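Local coordinates for molybdopterin-guanine dinucleotide biosynthesis protein A (MobA) (Archaeoglobus fulgidus, PDB 3NGW), which probably transfers the GMP portion of GTP to molybdopterin, a metal-dependent step in making the guanine dinucleotide form of the molybdenum cofactor, at residues T19-C24 with D183-A188; K26-W31 with D92-K97. All blocks are in the same frame, centred on the assembly; numbering follows the deposited sequence.

Interaction 1 (T19-C24 with D183-A188); sequences TEVMLC and DDLKRA. With CA (calcium ion), chain C.
L23 reaches the C-terminal helix at A188 with the outer half of its side chain. From CB the chain runs on to CG, which stands 4.5 Å from CB of A188, and there it forks. Branch CD2 does the touching: it lies 4.0 Å from A188 CB and 3.7 Å from A188 O, so a methyl rests against both the side chain and the peptide of the helix. The other branch, CD1, turns to L28, P94 and F95. A chi1 of -135°, off the staggered values, puts CG where one methyl faces the helix and the other the 92-97 loop. Beside it, V21 holds CG1 anti to its backbone N (chi1 179°) and meets L185 more loosely, CG1 to CG 4.5 Å. No hydrogen bond crosses between 19-24 and 183-188, but the disulfide C24-C192 ties the hairpin covalently to the same helix, and C24 N bonds to E189 OE2. D184, on another side of this helix turn, binds a calcium ion through both carboxylate oxygens, OD1 the nearer and OD2, at 2.9 Å, the farther. That same OD2 accepts hydrogen bonds from the backbone N of N180 and T181, which should fix the carboxylate's rotation. Here the two-stranded hairpin 22-23/26-27, which follows the loop after strand 2-6 in this GT-A-type fold, is packed and cross-linked onto helix 182-194, one turn of which carries the calcium site.

Interaction 2 (K26-W31 with D92-K97); sequences KKLIEW and DMPFVK
W31 and P94 bring the two backbones nearest, 6.5 Å between their CA atoms, where the first turn of helix 28-36, N-capped at K27, faces an irregular loop. That loop leads from strand 86-90 to helix 98-111. L28 and W31, three residues apart on the helix, both point at it. Methyl CD2 of L28 presses on the proline ring, 3.6 Å from P94 CB, with P94 CG a little farther. W31 offers the CE3-CZ3-CH2 side of its six-membered ring: P94 O approaches CE3 obliquely at 3.4 Å, and CH2 sits 3.8 Å from F95 CE1. The two aromatics form an offset edge-to-face pair, F95 presenting its edge to the indole face, with centroids 5.7 Å apart and planes at 85°. F95 is placed for this by a chi1 of -55°, which sets CG beside its own backbone N. The same torsion leaves one phenyl face under the preceding proline, whose CG stands 3.9 Å above the ring plane, over its centre. The polar groups are served elsewhere: W31 NE1 hydrogen-bonds to L23 O, on the hairpin, and P94 O takes a hydrogen bond from K35 NZ farther along the helix. With no hydrogen bond directly joining 26-31 to 92-97, the contact probably owes its stability to the burial of apolar surface and to dispersion, with an edge-to-face component from W31 and F95.

In the fold
The centres of interactions 1 and 2 lie about 9 Å apart, on the same side of the chain's centre, and hairpin 22-23/26-27 belongs to both, one strand each. Along the chain, interaction 2 nests inside the long loop closed by interaction 1. They also touch directly: E20 OE1 makes a salt bridge to K27 NZ, 2.8 Å, and A188 O packs on F95 CZ. L23 stands between the two, so hairpin, helix 28-36, the 92-97 loop and helix 182-194 share one apolar cluster. For the protein this means that helix 182-194, with D184 and its calcium ion, is held against the hairpin and the loop leaving strand 86-90.

Interaction 1 (T19-C24 with D183-A188)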
loop_
_atom_site.group_PDB
_atom_site.type_symbol
_atom_site.label_atom_id
_atom_site.label_comp_id
_atom_site.label_asym_id
_atom_site.label_seq_id
_atom_site.Cartn_x
_atom_site.Cartn_y
_atom_site.Cartn_z
ATOM N N THR A 19 5.541 4.174 10.893
ATOM C CA THR A 19 4.374 4.122 11.762
ATOM C C THR A 19 4.408 5.169 12.865
ATOM O O THR A 19 3.375 5.715 13.259
ATOM C CB THR A 19 4.235 2.727 12.405
ATOM O OG1 THR A 19 5.417 2.424 13.154
ATOM C CG2 THR A 19 4.043 1.666 11.340
ATOM N N GLU A 20 5.607 5.461 13.347
ATOM C CA GLU A 20 5.777 6.419 14.424
ATOM C C GLU A 20 5.804 7.890 14.007
ATOM O O GLU A 20 5.708 8.773 14.856
ATOM C CB GLU A 20 7.038 6.057 15.213
ATOM C CG GLU A 20 7.046 4.602 15.696
ATOM C CD GLU A 20 5.692 4.155 16.259
ATOM O OE1 GLU A 20 5.192 4.802 17.201
ATOM O OE2 GLU A 20 5.129 3.156 15.760
ATOM N N VAL A 21 5.927 8.153 12.711
ATOM C CA VAL A 21 5.957 9.525 12.208
ATOM C C VAL A 21 4.724 10.306 12.663
ATOM O O VAL A 21 3.594 9.822 12.559
ATOM C CB VAL A 21 6.013 9.554 10.670
ATOM C CG1 VAL A 21 6.010 10.986 10.171
ATOM C CG2 VAL A 21 7.249 8.820 10.189
HETATM N N MSE A 22 4.952 11.517 13.163
HETATM C CA MSE A 22 3.871 12.370 13.653
HETATM C C MSE A 22 3.309 13.282 12.581
HETATM O O MSE A 22 3.994 14.179 12.099
HETATM C CB MSE A 22 4.368 13.226 14.817
HETATM C CG MSE A 22 4.601 12.445 16.086
HETATM SE SE MSE A 22 2.932 11.868 16.875
HETATM C CE MSE A 22 2.549 13.485 17.897
ATOM N N LEU A 23 2.057 13.053 12.220
ATOM C CA LEU A 23 1.400 13.863 11.215
ATOM C C LEU A 23 0.246 14.578 11.897
ATOM O O LEU A 23 -0.721 13.942 12.311
ATOM C CB LEU A 23 0.859 12.983 10.102
ATOM C CG LEU A 23 1.090 13.434 8.663
ATOM C CD1 LEU A 23 0.018 12.784 7.813
ATOM C CD2 LEU A 23 1.025 14.946 8.528
ATOM N N CYS A 24 0.352 15.896 12.018
ATOM C CA CYS A 24 -0.686 16.687 12.659
ATOM C C CYS A 24 -1.033 16.130 14.030
ATOM O O CYS A 24 -2.203 15.974 14.367
ATOM C CB CYS A 24 -1.943 16.743 11.785
ATOM S SG CYS A 24 -1.981 18.187 10.665
ATOM N N ASP A 183 11.779 16.907 3.268
ATOM C CA ASP A 183 10.916 17.858 2.580
ATOM C C ASP A 183 9.442 17.393 2.520
ATOM O O ASP A 183 8.535 18.214 2.392
ATOM C CB ASP A 183 11.443 18.154 1.167
ATOM C CG ASP A 183 11.739 16.900 0.368
ATOM O OD1 ASP A 183 11.357 16.853 -0.811
ATOM O OD2 ASP A 183 12.368 15.970 0.902
ATOM N N ASP A 184 9.209 16.086 2.626
ATOM C CA ASP A 184 7.856 15.554 2.612
ATOM C C ASP A 184 7.131 15.833 3.923
ATOM O O ASP A 184 5.968 16.212 3.900
ATOM C CB ASP A 184 7.858 14.046 2.370
ATOM C CG ASP A 184 8.361 13.679 0.990
ATOM O OD1 ASP A 184 8.176 14.492 0.068
ATOM O OD2 ASP A 184 8.931 12.579 0.818
ATOM N N LEU A 185 7.793 15.617 5.061
ATOM C CA LEU A 185 7.163 15.885 6.359
ATOM C C LEU A 185 6.722 17.338 6.420
ATOM O O LEU A 185 5.642 17.644 6.917
ATOM C CB LEU A 185 8.124 15.603 7.526
ATOM C CG LEU A 185 8.259 14.149 7.993
ATOM C CD1 LEU A 185 8.604 13.298 6.804
ATOM C CD2 LEU A 185 9.324 14.016 9.074
ATOM N N LYS A 186 7.560 18.231 5.905
ATOM C CA LYS A 186 7.246 19.649 5.907
ATOM C C LYS A 186 5.990 19.894 5.097
ATOM O O LYS A 186 5.103 20.612 5.542
ATOM C CB LYS A 186 8.403 20.449 5.315
ATOM C CG LYS A 186 8.269 21.960 5.437
ATOM C CD LYS A 186 9.544 22.645 4.930
ATOM C CE LYS A 186 9.517 24.158 5.095
ATOM N NZ LYS A 186 8.501 24.801 4.233
ATOM N N ARG A 187 5.907 19.296 3.910
ATOM C CA ARG A 187 4.724 19.484 3.072
ATOM C C ARG A 187 3.527 18.746 3.662
ATOM O O ARG A 187 2.433 19.304 3.760
ATOM C CB ARG A 187 4.973 18.995 1.640
ATOM C CG ARG A 187 4.366 19.920 0.584
ATOM C CD ARG A 187 3.443 19.210 -0.405
ATOM N NE ARG A 187 4.154 18.325 -1.328
ATOM C CZ ARG A 187 3.585 17.722 -2.374
ATOM N NH1 ARG A 187 4.303 16.926 -3.159
ATOM N NH2 ARG A 187 2.299 17.922 -2.643
ATOM N N ALA A 188 3.744 17.490 4.049
ATOM C CA ALA A 188 2.695 16.668 4.641
ATOM C C ALA A 188 1.998 17.444 5.747
ATOM O O ALA A 188 0.774 17.425 5.850
ATOM C CB ALA A 188 3.281 15.385 5.197
HETATM CA CA CA C . 8.795 12.969 -2.013
#

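Interaction 2 (K26-W31 with D92-K97)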
loop_
_atom_site.group_PDB
_atom_site.type_symbol
_atom_site.label_atom_id
_atom_site.label_comp_id
_atom_site.label_asym_id
_atom_site.label_seq_id
_atom_site.Cartn_x
_atom_site.Cartn_y
_atom_site.Cartn_z
ATOM N N LYS A 26 -0.663 13.142 15.182
ATOM C CA LYS A 26 -1.097 11.746 15.206
ATOM C C LYS A 26 -0.107 10.885 14.424
ATOM O O LYS A 26 0.360 11.281 13.365
ATOM C CB LYS A 26 -2.492 11.632 14.587
ATOM C CG LYS A 26 -3.112 10.245 14.658
ATOM C CD LYS A 26 -4.239 10.121 13.640
ATOM C CE LYS A 26 -5.317 11.168 13.858
ATOM N NZ LYS A 26 -6.297 11.206 12.740
ATOM N N LYS A 27 0.217 9.714 14.957
ATOM C CA LYS A 27 1.152 8.810 14.300
ATOM C C LYS A 27 0.614 8.335 12.953
ATOM O O LYS A 27 -0.597 8.263 12.757
ATOM C CB LYS A 27 1.420 7.602 15.196
ATOM C CG LYS A 27 2.124 7.932 16.494
ATOM C CD LYS A 27 2.473 6.658 17.252
ATOM C CE LYS A 27 3.209 6.971 18.546
ATOM N NZ LYS A 27 3.618 5.740 19.285
ATOM N N LEU A 28 1.504 8.006 12.023
ATOM C CA LEU A 28 1.046 7.542 10.723
ATOM C C LEU A 28 0.262 6.251 10.814
ATOM O O LEU A 28 -0.699 6.062 10.077
ATOM C CB LEU A 28 2.216 7.362 9.764
ATOM C CG LEU A 28 2.623 8.628 9.017
ATOM C CD1 LEU A 28 3.755 8.285 8.068
ATOM C CD2 LEU A 28 1.438 9.207 8.253
ATOM N N ILE A 29 0.665 5.355 11.705
ATOM C CA ILE A 29 -0.065 4.101 11.831
ATOM C C ILE A 29 -1.512 4.352 12.264
ATOM O O ILE A 29 -2.420 3.649 11.827
ATOM C CB ILE A 29 0.604 3.136 12.827
ATOM C CG1 ILE A 29 -0.181 1.830 12.870
ATOM C CG2 ILE A 29 0.703 3.776 14.202
ATOM C CD1 ILE A 29 -0.236 1.087 11.519
ATOM N N GLU A 30 -1.736 5.360 13.101
ATOM C CA GLU A 30 -3.093 5.656 13.549
ATOM C C GLU A 30 -3.884 6.308 12.420
ATOM O O GLU A 30 -5.107 6.198 12.365
ATOM C CB GLU A 30 -3.055 6.541 14.796
ATOM C CG GLU A 30 -2.100 5.977 15.836
ATOM C CD GLU A 30 -2.148 6.673 17.184
ATOM O OE1 GLU A 30 -2.432 7.894 17.235
ATOM O OE2 GLU A 30 -1.866 5.984 18.192
ATOM N N TRP A 31 -3.178 6.970 11.512
ATOM C CA TRP A 31 -3.824 7.591 10.368
ATOM C C TRP A 31 -4.466 6.537 9.470
ATOM O O TRP A 31 -5.639 6.647 9.126
ATOM C CB TRP A 31 -2.812 8.375 9.542
ATOM C CG TRP A 31 -2.747 9.828 9.861
ATOM C CD1 TRP A 31 -2.110 10.421 10.919
ATOM C CD2 TRP A 31 -3.338 10.889 9.101
ATOM N NE1 TRP A 31 -2.268 11.791 10.861
ATOM C CE2 TRP A 31 -3.019 12.102 9.760
ATOM C CE3 TRP A 31 -4.111 10.931 7.931
ATOM C CZ2 TRP A 31 -3.443 13.346 9.275
ATOM C CZ3 TRP A 31 -4.533 12.172 7.450
ATOM C CH2 TRP A 31 -4.201 13.361 8.126
ATOM N N ASP A 92 2.999 5.008 3.471
ATOM C CA ASP A 92 3.713 6.193 3.008
ATOM C C ASP A 92 2.767 7.225 2.406
ATOM O O ASP A 92 3.126 8.393 2.260
ATOM C CB ASP A 92 4.769 5.815 1.965
ATOM C CG ASP A 92 5.724 4.739 2.455
ATOM O OD1 ASP A 92 5.265 3.612 2.753
ATOM O OD2 ASP A 92 6.940 5.014 2.536
HETATM N N MSE A 93 1.567 6.791 2.042
HETATM C CA MSE A 93 0.559 7.680 1.471
HETATM C C MSE A 93 -0.588 7.793 2.484
HETATM O O MSE A 93 -1.537 7.012 2.447
HETATM C CB MSE A 93 0.059 7.100 0.141
HETATM C CG MSE A 93 1.091 7.160 -0.978
HETATM SE SE MSE A 93 0.634 6.171 -2.589
HETATM C CE MSE A 93 1.700 4.577 -2.285
ATOM N N PRO A 94 -0.510 8.765 3.405
ATOM C CA PRO A 94 -1.538 8.964 4.431
ATOM C C PRO A 94 -2.793 9.713 3.996
ATOM O O PRO A 94 -3.768 9.755 4.742
ATOM C CB PRO A 94 -0.790 9.732 5.502
ATOM C CG PRO A 94 0.023 10.658 4.668
ATOM C CD PRO A 94 0.598 9.713 3.614
ATOM N N PHE A 95 -2.771 10.304 2.803
ATOM C CA PHE A 95 -3.920 11.062 2.320
ATOM C C PHE A 95 -4.756 10.339 1.283
ATOM O O PHE A 95 -5.579 10.963 0.618
ATOM C CB PHE A 95 -3.457 12.396 1.742
ATOM C CG PHE A 95 -2.642 13.205 2.693
ATOM C CD1 PHE A 95 -3.128 13.495 3.965
ATOM C CD2 PHE A 95 -1.380 13.660 2.333
ATOM C CE1 PHE A 95 -2.372 14.235 4.867
ATOM C CE2 PHE A 95 -0.615 14.401 3.222
ATOM C CZ PHE A 95 -1.111 14.686 4.496
ATOM N N VAL A 96 -4.554 9.031 1.146
ATOM C CA VAL A 96 -5.307 8.264 0.171
ATOM C C VAL A 96 -6.800 8.413 0.374
ATOM O O VAL A 96 -7.287 8.383 1.501
ATOM C CB VAL A 96 -4.965 6.774 0.228
ATOM C CG1 VAL A 96 -5.943 5.994 -0.637
ATOM C CG2 VAL A 96 -3.539 6.549 -0.257
ATOM N N LYS A 97 -7.519 8.582 -0.730
ATOM C CA LYS A 97 -8.966 8.722 -0.686
ATOM C C LYS A 97 -9.655 7.388 -0.931
ATOM O O LYS A 97 -9.449 6.743 -1.960
ATOM C CB LYS A 97 -9.436 9.767 -1.701
ATOM C CG LYS A 97 -9.435 11.171 -1.119
ATOM C CD LYS A 97 -10.041 12.201 -2.048
ATOM C CE LYS A 97 -10.705 13.325 -1.242
ATOM N NZ LYS A 97 -9.811 13.875 -0.160
#